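Local coordinates for protein carboxylesterase (Est-2) (Archaeoglobus fulgidus, PDB 5FRD) that probably hydrolyses carboxylic esters as a thermophilic esterase of the alpha/beta hydrolase family, and binds a coenzyme A molecule near its active site, at residues V14-G19 / G46-P52; L111-R117 / Y207-F211; V120-I124 / L138-M142; G81-G87 / E104-V110. One frame throughout, in Å; residues are numbered along the deposited sequence.

Contact 1 of 4, residues V14-G19 / G46-P52; sequences VSLLKG and GYAIDLP
Leu17 and Ala48 form the antiparallel hydrogen-bonded pair that sets the register of the two strands. Ala48 N gives a nearly straight bond to Leu17 O (2.8 Å), and Leu17 N returns one to Ala48 O (2.9 Å). Asp50 N to Ser15 O and Gly19 N to Gly46 O (3.0 Å) carry the pairing on at its two ends. Glycine suits position 46, because with phi at 101° a beta carbon would jam against the preceding carbonyl oxygen.

The aromatic contact joins Lys18 and Tyr47, which lie side by side and point the same way. Lys18 CB sits over one face of the ring, 3.9 Å from the Tyr47 centroid, as a CH-pi contact. The lysine chain then runs along the phenol and bends at chi3 (-82°), bringing NZ to 3.0 Å from Tyr47 OH; Lys18 has two conformers, so this bond may be only partly occupied.

Apolar packing follows on the same face: Leu16 CD2 rests on Ile49 CB (4.1 Å), and Val14 CG1 meets Ile49 CG1 (3.7 Å). The polar ends are buried but satisfied: Arg4 forms a salt bridge with Asp50 OD2 and a hydrogen bond with Ser15 OG, while Asp50 OD1 accepts from Ala34 N.

Strand 12-18 lies between strands 3-9 and 47-49, strand 24-27 borders the latter, and helix 65-79 packs against Val14, Tyr47 and Ile49.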
# COMPACT_ATOMS: atom_id res chain seq x y z
N VAL A 14 -15.07 -6.45 7.57
CA VAL A 14 -13.67 -6.12 7.23
C VAL A 14 -12.78 -6.84 8.23
O VAL A 14 -12.91 -6.67 9.43
CB VAL A 14 -13.42 -4.61 7.25
CG1 VAL A 14 -11.94 -4.30 7.02
CG2 VAL A 14 -14.26 -3.92 6.17
N SER A 15 -11.82 -7.62 7.71
CA SER A 15 -10.81 -8.26 8.53
C SER A 15 -9.53 -7.43 8.52
O SER A 15 -9.23 -6.78 7.52
CB SER A 15 -10.52 -9.65 8.01
OG SER A 15 -9.75 -10.38 8.98
N LEU A 16 -8.84 -7.47 9.64
CA LEU A 16 -7.51 -6.87 9.76
C LEU A 16 -6.58 -7.82 10.47
O LEU A 16 -7.00 -8.62 11.30
CB LEU A 16 -7.53 -5.52 10.48
CG LEU A 16 -8.48 -4.46 9.91
CD1 LEU A 16 -9.85 -4.46 10.62
CD2 LEU A 16 -7.90 -3.08 10.00
N LEU A 17 -5.28 -7.68 10.20
CA LEU A 17 -4.25 -8.30 11.01
C LEU A 17 -3.69 -7.25 11.92
O LEU A 17 -3.51 -6.09 11.53
CB LEU A 17 -3.14 -8.90 10.16
CG LEU A 17 -3.51 -10.08 9.31
CD1 LEU A 17 -2.31 -10.50 8.48
CD2 LEU A 17 -4.03 -11.24 10.14
N LYS A 18 -3.35 -7.62 13.15
CA LYS A 18 -2.75 -6.68 14.08
C LYS A 18 -1.60 -7.29 14.84
O LYS A 18 -1.60 -8.46 15.18
CB LYS A 18 -3.72 -6.12 15.10
CG LYS A 18 -4.34 -7.18 15.98
CD LYS A 18 -5.31 -6.57 16.98
CE LYS A 18 -4.61 -6.00 18.20
NZ LYS A 18 -5.60 -5.37 19.13
N GLY A 19 -0.58 -6.47 15.02
CA GLY A 19 0.54 -6.77 15.89
C GLY A 19 0.43 -6.01 17.17
O GLY A 19 -0.68 -5.71 17.63
N GLY A 46 0.91 -2.33 14.84
CA GLY A 46 -0.17 -1.66 14.14
C GLY A 46 -1.20 -2.62 13.57
O GLY A 46 -1.26 -3.79 13.94
N TYR A 47 -1.99 -2.11 12.64
CA TYR A 47 -3.07 -2.84 11.98
C TYR A 47 -2.95 -2.78 10.48
O TYR A 47 -2.69 -1.69 9.93
CB TYR A 47 -4.42 -2.19 12.33
CG TYR A 47 -4.99 -2.46 13.68
CD1 TYR A 47 -4.53 -1.77 14.78
CD2 TYR A 47 -5.99 -3.40 13.87
CE1 TYR A 47 -5.09 -1.99 16.07
CE2 TYR A 47 -6.57 -3.61 15.13
CZ TYR A 47 -6.09 -2.91 16.18
OH TYR A 47 -6.66 -3.10 17.45
N ALA A 48 -3.17 -3.90 9.81
CA ALA A 48 -3.19 -3.98 8.35
C ALA A 48 -4.56 -4.44 7.88
O ALA A 48 -5.03 -5.48 8.31
CB ALA A 48 -2.12 -4.93 7.82
N ILE A 49 -5.18 -3.64 7.03
CA ILE A 49 -6.50 -3.99 6.52
C ILE A 49 -6.47 -5.06 5.44
O ILE A 49 -5.56 -5.08 4.62
CB ILE A 49 -7.20 -2.72 6.02
CG1 ILE A 49 -8.69 -2.96 5.76
CG2 ILE A 49 -6.52 -2.14 4.79
CD1 ILE A 49 -9.48 -1.68 5.44
N ASP A 50 -7.46 -5.94 5.41
CA ASP A 50 -7.82 -6.66 4.17
C ASP A 50 -8.88 -5.80 3.48
O ASP A 50 -9.99 -5.69 4.00
CB ASP A 50 -8.45 -8.04 4.46
CG ASP A 50 -7.49 -9.12 4.84
OD1 ASP A 50 -6.31 -9.10 4.43
OD2 ASP A 50 -7.97 -10.12 5.48
N LEU A 51 -8.57 -5.11 2.39
CA LEU A 51 -9.62 -4.36 1.72
C LEU A 51 -10.74 -5.30 1.32
O LEU A 51 -10.51 -6.48 1.03
CB LEU A 51 -9.07 -3.65 0.47
CG LEU A 51 -8.12 -2.48 0.70
CD1 LEU A 51 -7.48 -2.05 -0.60
CD2 LEU A 51 -8.79 -1.31 1.40
N PRO A 52 -11.98 -4.80 1.32
CA PRO A 52 -13.05 -5.64 0.77
C PRO A 52 -12.63 -6.23 -0.58
O PRO A 52 -11.85 -5.61 -1.32
CB PRO A 52 -14.22 -4.67 0.63
CG PRO A 52 -13.98 -3.67 1.71
CD PRO A 52 -12.48 -3.48 1.74

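Contact 2 of 4, residues L111-R117 / Y207-F211; sequences LVGTGAR and YHEFF. With COA (coenzyme A), chain C.
Phe211 and Leu111 meet in the tight half, where Leu111 CD1 stands over the centre of the phenylalanine ring, 3.7 Å from the centroid, in a CH-pi contact. Phe211 CG, anti to the carbonyl carbon (chi1 -70°), directs the ring at the loop 113-116, and CZ comes within 3.2 Å of Gly115 C. Glycine fits there, because a beta carbon would clash with the ring of Tyr207. Thr114 CG2 adds a contact to Phe211 CE2, while its hydroxyl turns to Ser89 O. The loop is also pinned by His208, whose NE2 accepts a bond from Thr114 N (3.0 Å), the donor tilted 24° out of the imidazole plane. ND1 bonds Pro204 O, fixing the ring's rotation.

Toward Arg117 direct packing thins to Ala116 CB on Phe210 CE2 (3.8 Å), and coenzyme A and water take over. The face of Tyr207 underlies the adenine, with COA N6A 3.3 Å above the ring centre. That amino group donates to Arg117 O (2.9 Å), and a water accepts from both Ala116 N and COA N6A while donating to Tyr207 O. Partly exposed Arg117 reaches outward: its NH1 holds COA O1A at 2.8 Å, at the guanidinium edge, and its NE pairs with Asp176.

Strand 106-112 runs beside strand 192-197, which His208 and Phe211 of helix 205-214 also touch, and helix 178-182 borders Ala116, Arg117 and Phe210.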
# COMPACT_ATOMS: atom_id res chain seq x y z
N LEU A 111 4.42 6.42 1.75
CA LEU A 111 4.06 6.10 0.40
C LEU A 111 5.13 5.15 -0.13
O LEU A 111 6.29 5.55 -0.29
CB LEU A 111 3.98 7.35 -0.45
CG LEU A 111 2.94 8.36 0.03
CD1 LEU A 111 3.07 9.63 -0.80
CD2 LEU A 111 1.52 7.79 -0.04
N VAL A 112 4.76 3.92 -0.37
CA VAL A 112 5.68 2.85 -0.71
C VAL A 112 5.34 2.33 -2.10
O VAL A 112 4.23 1.86 -2.34
CB VAL A 112 5.57 1.67 0.28
CG1 VAL A 112 6.66 0.66 -0.02
CG2 VAL A 112 5.66 2.14 1.74
N GLY A 113 6.30 2.36 -3.04
CA GLY A 113 6.06 1.78 -4.35
C GLY A 113 4.72 2.23 -4.94
O GLY A 113 3.85 1.41 -5.28
N THR A 114 4.53 3.54 -5.05
CA THR A 114 3.27 4.07 -5.50
C THR A 114 3.49 5.30 -6.35
O THR A 114 4.58 5.49 -6.87
CB THR A 114 2.34 4.27 -4.26
OG1 THR A 114 1.01 4.59 -4.69
CG2 THR A 114 2.84 5.33 -3.33
N GLY A 115 2.45 6.08 -6.59
CA GLY A 115 2.55 7.20 -7.51
C GLY A 115 1.32 8.07 -7.45
O GLY A 115 0.26 7.66 -6.94
N ALA A 116 1.46 9.26 -7.99
CA ALA A 116 0.33 10.19 -8.16
C ALA A 116 -0.58 9.84 -9.33
O ALA A 116 -1.69 10.33 -9.43
CB ALA A 116 0.85 11.60 -8.32
N ARG A 117 -0.12 8.94 -10.18
CA ARG A 117 -0.84 8.42 -11.32
C ARG A 117 -0.31 7.00 -11.53
O ARG A 117 0.93 6.79 -11.46
CB ARG A 117 -0.58 9.26 -12.57
CG ARG A 117 -1.40 8.84 -13.78
CD ARG A 117 -0.95 9.57 -15.04
NE ARG A 117 -1.43 10.95 -15.03
CZ ARG A 117 -1.18 11.84 -15.99
NH1 ARG A 117 -0.42 11.52 -17.03
NH2 ARG A 117 -1.68 13.07 -15.87
N TYR A 207 8.64 8.30 -9.92
CA TYR A 207 7.35 8.50 -9.26
C TYR A 207 7.55 8.96 -7.82
O TYR A 207 6.73 9.73 -7.27
CB TYR A 207 6.52 7.24 -9.22
CG TYR A 207 5.96 6.72 -10.53
CD1 TYR A 207 6.38 7.21 -11.78
CD2 TYR A 207 4.97 5.73 -10.52
CE1 TYR A 207 5.85 6.70 -12.98
CE2 TYR A 207 4.45 5.21 -11.71
CZ TYR A 207 4.91 5.69 -12.93
OH TYR A 207 4.44 5.19 -14.15
N HIS A 208 8.63 8.50 -7.19
CA HIS A 208 8.93 8.77 -5.79
C HIS A 208 9.65 10.11 -5.62
O HIS A 208 9.38 10.85 -4.68
CB HIS A 208 9.66 7.57 -5.20
CG HIS A 208 8.79 6.35 -5.21
ND1 HIS A 208 8.64 5.54 -6.32
CD2 HIS A 208 7.90 5.90 -4.30
CE1 HIS A 208 7.73 4.62 -6.06
NE2 HIS A 208 7.27 4.82 -4.84
N GLU A 209 10.54 10.42 -6.56
CA GLU A 209 11.09 11.78 -6.60
C GLU A 209 9.98 12.81 -6.85
O GLU A 209 10.05 13.90 -6.32
CB GLU A 209 12.19 11.90 -7.65
CG GLU A 209 13.49 11.22 -7.28
CD GLU A 209 14.34 11.98 -6.29
OE1 GLU A 209 13.90 13.00 -5.71
OE2 GLU A 209 15.50 11.54 -6.05
N PHE A 210 8.93 12.44 -7.60
CA PHE A 210 7.82 13.37 -7.84
C PHE A 210 7.16 13.73 -6.52
O PHE A 210 6.96 14.90 -6.19
CB PHE A 210 6.81 12.79 -8.81
CG PHE A 210 5.62 13.68 -9.04
CD1 PHE A 210 5.66 14.62 -10.05
CD2 PHE A 210 4.50 13.59 -8.25
CE1 PHE A 210 4.57 15.46 -10.30
CE2 PHE A 210 3.41 14.45 -8.47
CZ PHE A 210 3.46 15.39 -9.49
N PHE A 211 6.82 12.72 -5.72
CA PHE A 211 6.30 13.01 -4.38
C PHE A 211 7.24 13.85 -3.54
O PHE A 211 6.85 14.82 -2.87
CB PHE A 211 6.04 11.72 -3.59
CG PHE A 211 4.88 10.88 -4.07
CD1 PHE A 211 3.61 11.42 -4.20
CD2 PHE A 211 5.07 9.51 -4.26
CE1 PHE A 211 2.55 10.59 -4.56
CE2 PHE A 211 4.00 8.70 -4.64
CZ PHE A 211 2.76 9.26 -4.80
N1A COA C . 4.77 10.35 -11.24
C2A COA C . 5.45 11.21 -12.00
N3A COA C . 5.28 11.27 -13.33
C4A COA C . 4.38 10.47 -13.94
C5A COA C . 3.59 9.52 -13.19
C6A COA C . 3.82 9.51 -11.75
N6A COA C . 3.13 8.64 -10.98
N7A COA C . 2.80 8.83 -14.03
C8A COA C . 3.04 9.35 -15.25
N9A COA C . 3.99 10.31 -15.18
C1B COA C . 4.52 11.05 -16.34
C2B COA C . 5.37 10.11 -17.14
O2B COA C . 6.69 10.07 -16.60
C3B COA C . 5.24 10.69 -18.54
O3B COA C . 6.17 11.76 -18.68
P3B COA C . 7.06 11.96 -20.01
O7A COA C . 6.00 12.22 -21.06
O8A COA C . 7.82 10.66 -20.15
O9A COA C . 7.95 13.14 -19.67
C4B COA C . 3.82 11.23 -18.57
O4B COA C . 3.46 11.45 -17.19
C5B COA C . 2.81 10.31 -19.22
O5B COA C . 2.82 9.04 -18.55
P1A COA C . 1.48 8.17 -18.40
O1A COA C . 0.34 9.00 -17.98
O2A COA C . 1.88 7.01 -17.48
O3A COA C . 1.08 7.61 -19.85
P2A COA C . 1.98 6.85 -20.95
O4A COA C . 0.94 6.50 -21.99
O5A COA C . 3.21 7.64 -21.25
O6A COA C . 2.55 5.50 -20.27
CBP COA C . 2.57 3.34 -19.30
CCP COA C . 1.69 4.44 -19.86
CDP COA C . 1.67 2.22 -18.80
CEP COA C . 3.48 2.81 -20.44
CAP COA C . 3.42 3.91 -18.14
OAP COA C . 2.56 4.54 -17.16
C9P COA C . 4.27 2.86 -17.47
O9P COA C . 5.21 2.37 -18.06
N8P COA C . 3.96 2.54 -16.20
C7P COA C . 4.78 1.66 -15.36
C6P COA C . 4.39 0.19 -15.42
C5P COA C . 3.08 -0.23 -14.78
O5P COA C . 2.27 -0.93 -15.40
N4P COA C . 2.88 0.13 -13.51
C3P COA C . 1.73 -0.30 -12.74
C2P COA C . 1.33 0.79 -11.78
S1P COA C . -0.00 0.17 -10.73
O HOH W 1 4.19 10.00 -8.50

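Contact 3 of 4, residues V120-I124 / L138-M142; sequences VLPEI and LMLSM. With COA (coenzyme A), chain C.
Ile124 and Met139 are the nearest backbone pair, their CA atoms 6.5 Å apart, and the contact across this gap is made mainly by side chains. Ile124 extends its CD1 across Met139 at about a right angle and stops 3.8 Å from Met139 CB; its CG1 lies the same distance, 3.8 Å, from Leu138 CD2. With CG1 set anti to the carbonyl carbon (chi1 -63°), the unbranched arm reaches the helix 132-141. Leu138 CD2 also lies against exposed Glu123, 3.6 Å from its CG and close to the carboxylate carbon as well. A valine in place of Ile124 would probably lose the touch on Met139 and open a gap between the helices.

Nearer the ligand, Leu121 CD1 meets Met142 CE (3.6 Å) in one of two leucine conformers, a contact helped by methionine's flexible thioether. Leu121, the N-cap residue of helix 122-125, uses its backbone N to donate to COA O5P (2.9 Å), and Met142 CE lies 4.0 Å from COA C6P. Such helices, inserted after the strand 106-112, are consistent with the cap of an alpha/beta hydrolase, here lining the pantetheine end of the coenzyme A pocket.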
# COMPACT_ATOMS: atom_id res chain seq x y z
N VAL A 120 -1.38 1.45 -15.99
CA VAL A 120 -0.90 0.08 -16.08
C VAL A 120 -0.59 -0.29 -17.54
O VAL A 120 -1.39 -0.04 -18.44
CB VAL A 120 -1.94 -0.88 -15.49
CG1 VAL A 120 -1.44 -2.32 -15.57
CG2 VAL A 120 -2.30 -0.49 -14.06
N LEU A 121 0.56 -0.91 -17.73
CA LEU A 121 0.95 -1.40 -19.06
C LEU A 121 -0.18 -2.18 -19.68
O LEU A 121 -0.64 -3.14 -19.07
CB LEU A 121 2.14 -2.33 -18.97
CG LEU A 121 3.54 -1.78 -18.81
CD1 LEU A 121 4.49 -2.91 -18.48
CD2 LEU A 121 3.96 -1.02 -20.06
N PRO A 122 -0.65 -1.79 -20.89
CA PRO A 122 -1.71 -2.57 -21.53
C PRO A 122 -1.40 -4.06 -21.71
O PRO A 122 -2.28 -4.91 -21.53
CB PRO A 122 -1.86 -1.87 -22.88
CG PRO A 122 -1.60 -0.45 -22.54
CD PRO A 122 -0.44 -0.50 -21.58
N GLU A 123 -0.15 -4.41 -21.91
CA GLU A 123 0.27 -5.83 -21.98
C GLU A 123 -0.02 -6.61 -20.68
O GLU A 123 -0.22 -7.83 -20.69
CB GLU A 123 1.75 -5.89 -22.33
CG GLU A 123 2.28 -7.27 -22.67
CD GLU A 123 3.68 -7.25 -23.29
OE1 GLU A 123 4.31 -6.18 -23.33
OE2 GLU A 123 4.15 -8.33 -23.73
N ILE A 124 -0.03 -5.93 -19.54
CA ILE A 124 -0.45 -6.55 -18.27
C ILE A 124 -1.96 -6.50 -18.22
O ILE A 124 -2.60 -7.52 -18.06
CB ILE A 124 0.17 -5.84 -17.03
CG1 ILE A 124 1.71 -5.96 -17.00
CG2 ILE A 124 -0.41 -6.41 -15.72
CD1 ILE A 124 2.45 -5.11 -15.97
N LEU A 138 4.97 -11.07 -16.47
CA LEU A 138 5.49 -9.74 -16.85
C LEU A 138 5.43 -8.75 -15.68
O LEU A 138 6.43 -8.13 -15.32
CB LEU A 138 4.69 -9.21 -18.04
CG LEU A 138 5.05 -7.78 -18.48
CD1 LEU A 138 6.52 -7.66 -18.84
CD2 LEU A 138 4.14 -7.39 -19.62
N MET A 139 4.27 -8.69 -15.04
CA MET A 139 4.12 -7.82 -13.87
C MET A 139 5.13 -8.18 -12.78
O MET A 139 5.80 -7.33 -12.19
CB MET A 139 2.71 -7.90 -13.33
CG MET A 139 2.48 -6.94 -12.18
SD MET A 139 0.76 -6.97 -11.72
CE MET A 139 0.84 -5.94 -10.24
N LEU A 140 5.28 -9.47 -12.48
CA LEU A 140 6.18 -9.86 -11.40
C LEU A 140 7.66 -9.71 -11.73
O LEU A 140 8.48 -9.46 -10.82
CB LEU A 140 5.84 -11.26 -10.90
CG LEU A 140 4.47 -11.29 -10.20
CD1 LEU A 140 4.26 -12.65 -9.57
CD2 LEU A 140 4.27 -10.24 -9.12
N SER A 141 8.01 -9.78 -13.03
CA SER A 141 9.37 -9.48 -13.45
C SER A 141 9.76 -8.02 -13.15
O SER A 141 10.94 -7.71 -13.02
CB SER A 141 9.58 -9.76 -14.96
OG SER A 141 8.97 -8.79 -15.79
N MET A 142 8.76 -7.16 -13.04
CA MET A 142 8.93 -5.74 -12.76
C MET A 142 8.76 -5.40 -11.27
O MET A 142 8.91 -4.24 -10.88
CB MET A 142 7.90 -4.96 -13.57
CG MET A 142 8.10 -5.10 -15.08
SD MET A 142 6.76 -4.47 -16.10
CE MET A 142 7.06 -2.73 -15.93
N1A COA C . 4.77 10.35 -11.24
C2A COA C . 5.45 11.21 -12.00
N3A COA C . 5.28 11.27 -13.33
C4A COA C . 4.38 10.47 -13.94
C5A COA C . 3.59 9.52 -13.19
C6A COA C . 3.82 9.51 -11.75
N6A COA C . 3.13 8.64 -10.98
N7A COA C . 2.80 8.83 -14.03
C8A COA C . 3.04 9.35 -15.25
N9A COA C . 3.99 10.31 -15.18
C1B COA C . 4.52 11.05 -16.34
C2B COA C . 5.37 10.11 -17.14
O2B COA C . 6.69 10.07 -16.60
C3B COA C . 5.24 10.69 -18.54
O3B COA C . 6.17 11.76 -18.68
P3B COA C . 7.06 11.96 -20.01
O7A COA C . 6.00 12.22 -21.06
O8A COA C . 7.82 10.66 -20.15
O9A COA C . 7.95 13.14 -19.67
C4B COA C . 3.82 11.23 -18.57
O4B COA C . 3.46 11.45 -17.19
C5B COA C . 2.81 10.31 -19.22
O5B COA C . 2.82 9.04 -18.55
P1A COA C . 1.48 8.17 -18.40
O1A COA C . 0.34 9.00 -17.98
O2A COA C . 1.88 7.01 -17.48
O3A COA C . 1.08 7.61 -19.85
P2A COA C . 1.98 6.85 -20.95
O4A COA C . 0.94 6.50 -21.99
O5A COA C . 3.21 7.64 -21.25
O6A COA C . 2.55 5.50 -20.27
CBP COA C . 2.57 3.34 -19.30
CCP COA C . 1.69 4.44 -19.86
CDP COA C . 1.67 2.22 -18.80
CEP COA C . 3.48 2.81 -20.44
CAP COA C . 3.42 3.91 -18.14
OAP COA C . 2.56 4.54 -17.16
C9P COA C . 4.27 2.86 -17.47
O9P COA C . 5.21 2.37 -18.06
N8P COA C . 3.96 2.54 -16.20
C7P COA C . 4.78 1.66 -15.36
C6P COA C . 4.39 0.19 -15.42
C5P COA C . 3.08 -0.23 -14.78
O5P COA C . 2.27 -0.93 -15.40
N4P COA C . 2.88 0.13 -13.51
C3P COA C . 1.73 -0.30 -12.74
C2P COA C . 1.33 0.79 -11.78
S1P COA C . -0.00 0.17 -10.73

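Contact 4 of 4, residues G81-G87 / E104-V110; sequences GKAVVVG and EICLALV
Within the beta-alpha-beta unit formed by strand 83-88, helix 90-101 and strand 106-112, Val85 and Val110 help to join the two parallel strands. Val85 N donates to Ala108 O (3.0 Å), Val85 O accepts from Val110 N (2.8 Å), and Gly87 N bonds Val110 O almost straight. Earlier, Ala83 N donates to Ile105 O and Ala83 O receives Leu107 N (2.9 Å), the donor standing 53° out of the carbonyl plane. This skew marks the corner at Leu107, where the second strand spends one residue more than the first between Cys106 and Leu109, and the buried Ala108 N is left without a partner.

Beta-branched valines suit this sheet interior. Val84 CG1 abuts Val110 CG2 (3.7 Å), and Val86 lies beside Val110, pointing the same way, with its CG2 3.9 Å from Val110 CB. Helix 235-249 touches Val84, Ala108 and Val110, whereas helix 90-101 meets Val85 on the other face.

At the corner, partly exposed Leu107 has CG anti to its carbonyl carbon (chi1 -55°), which lays the isobutyl group along Ala83 and brings CD2 within 3.9 Å of Lys82 CB. Replacing Leu107 by alanine would probably uncover the Ala83 backbone and deprive Lys82 of its apolar support. Lys82 NZ hydrogen-bonds Glu104 O (2.7 Å) from above the carbonyl plane, in one of the conformers of both residues.

Gly87 opens a GxSxG sequence, so strand 83-88 probably leads into the nucleophile elbow characteristic of alpha/beta hydrolases.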
# COMPACT_ATOMS: atom_id res chain seq x y z
N GLY A 81 -7.98 5.02 15.51
CA GLY A 81 -8.45 6.40 15.67
C GLY A 81 -7.73 7.35 14.76
O GLY A 81 -8.37 7.97 13.92
N LYS A 82 -6.42 7.46 14.97
CA LYS A 82 -5.53 8.23 14.10
C LYS A 82 -4.26 7.40 13.91
O LYS A 82 -3.89 6.62 14.77
CB LYS A 82 -5.17 9.57 14.70
CG LYS A 82 -6.37 10.44 15.01
CD LYS A 82 -5.92 11.82 15.44
CE LYS A 82 -7.09 12.70 15.87
NZ LYS A 82 -7.88 13.22 14.72
N ALA A 83 -3.61 7.55 12.77
CA ALA A 83 -2.43 6.70 12.53
C ALA A 83 -1.52 7.28 11.49
O ALA A 83 -1.92 8.12 10.67
CB ALA A 83 -2.86 5.31 12.07
N VAL A 84 -0.27 6.79 11.50
CA VAL A 84 0.59 6.87 10.35
C VAL A 84 0.02 5.88 9.32
O VAL A 84 -0.10 4.69 9.64
CB VAL A 84 2.02 6.52 10.75
CG1 VAL A 84 2.93 6.49 9.52
CG2 VAL A 84 2.53 7.50 11.79
N VAL A 85 -0.30 6.35 8.14
CA VAL A 85 -0.90 5.52 7.12
C VAL A 85 0.15 5.10 6.11
O VAL A 85 0.80 5.98 5.51
CB VAL A 85 -2.04 6.24 6.41
CG1 VAL A 85 -2.65 5.37 5.33
CG2 VAL A 85 -3.11 6.67 7.41
N VAL A 86 0.34 3.80 5.97
CA VAL A 86 1.40 3.20 5.11
C VAL A 86 0.68 2.51 3.96
O VAL A 86 -0.06 1.56 4.19
CB VAL A 86 2.22 2.19 5.91
CG1 VAL A 86 3.32 1.60 5.04
CG2 VAL A 86 2.79 2.78 7.18
N GLY A 87 0.89 2.96 2.74
CA GLY A 87 0.25 2.39 1.56
C GLY A 87 1.21 1.95 0.49
O GLY A 87 2.09 2.73 0.14
N GLU A 104 -7.60 14.62 9.18
CA GLU A 104 -7.56 14.62 10.62
C GLU A 104 -7.11 13.28 11.23
O GLU A 104 -6.59 13.23 12.33
CB GLU A 104 -8.95 15.03 11.16
CG GLU A 104 -10.11 14.06 10.91
CD GLU A 104 -10.74 14.12 9.51
OE1 GLU A 104 -10.44 15.06 8.72
OE2 GLU A 104 -11.57 13.22 9.23
N ILE A 105 -7.35 12.19 10.49
CA ILE A 105 -7.00 10.86 11.01
C ILE A 105 -5.59 10.41 10.63
O ILE A 105 -5.18 9.36 11.09
CB ILE A 105 -8.04 9.76 10.66
CG1 ILE A 105 -8.02 9.38 9.20
CG2 ILE A 105 -9.46 10.18 11.12
CD1 ILE A 105 -9.03 8.33 8.78
N CYS A 106 -4.89 11.22 9.83
CA CYS A 106 -3.53 10.92 9.37
C CYS A 106 -2.51 11.68 10.16
O CYS A 106 -2.45 12.93 10.10
CB CYS A 106 -3.38 11.31 7.94
SG CYS A 106 -4.46 10.41 6.87
N LEU A 107 -1.71 10.97 10.92
CA LEU A 107 -0.61 11.56 11.64
C LEU A 107 0.58 11.80 10.70
O LEU A 107 1.37 12.74 10.89
CB LEU A 107 -0.14 10.68 12.77
CG LEU A 107 -1.20 10.24 13.78
CD1 LEU A 107 -0.58 9.28 14.76
CD2 LEU A 107 -1.78 11.47 14.48
N ALA A 108 0.68 10.95 9.68
CA ALA A 108 1.79 11.00 8.72
C ALA A 108 1.45 10.01 7.62
O ALA A 108 0.55 9.19 7.78
CB ALA A 108 3.10 10.62 9.36
N LEU A 109 2.14 10.09 6.48
CA LEU A 109 1.93 9.23 5.33
C LEU A 109 3.22 8.52 5.00
O LEU A 109 4.28 9.15 5.04
CB LEU A 109 1.49 10.03 4.13
CG LEU A 109 0.05 10.49 4.06
CD1 LEU A 109 -0.17 11.38 2.84
CD2 LEU A 109 -0.89 9.30 3.93
N VAL A 110 3.15 7.25 4.65
CA VAL A 110 4.29 6.48 4.17
C VAL A 110 3.84 5.93 2.84
O VAL A 110 2.93 5.11 2.76
CB VAL A 110 4.74 5.43 5.14
CG1 VAL A 110 5.93 4.67 4.55
CG2 VAL A 110 5.06 6.02 6.50

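Overall arrangement
Contacts 1, 2 and 4 all reach one mixed sheet, while contact 3 belongs to the helices beyond it. Along the chain contact 1 closes first, then contact 4, then contact 2, whose long loop encloses contact 3. Contacts 2 and 4 share strand 106-112 and touch directly, with a probable hydrogen bond from Val112 N to Gly87 O; their centres are about 17 Å apart. Contact 1 is about 14 Å from contact 4, centre to centre, and does not touch it. Contacts 2 and 3, with centres about 18 Å apart, both meet coenzyme A, one at the adenine and the other at the pantetheine arm. The ligand thus spans the sheet-borne core and the probable cap.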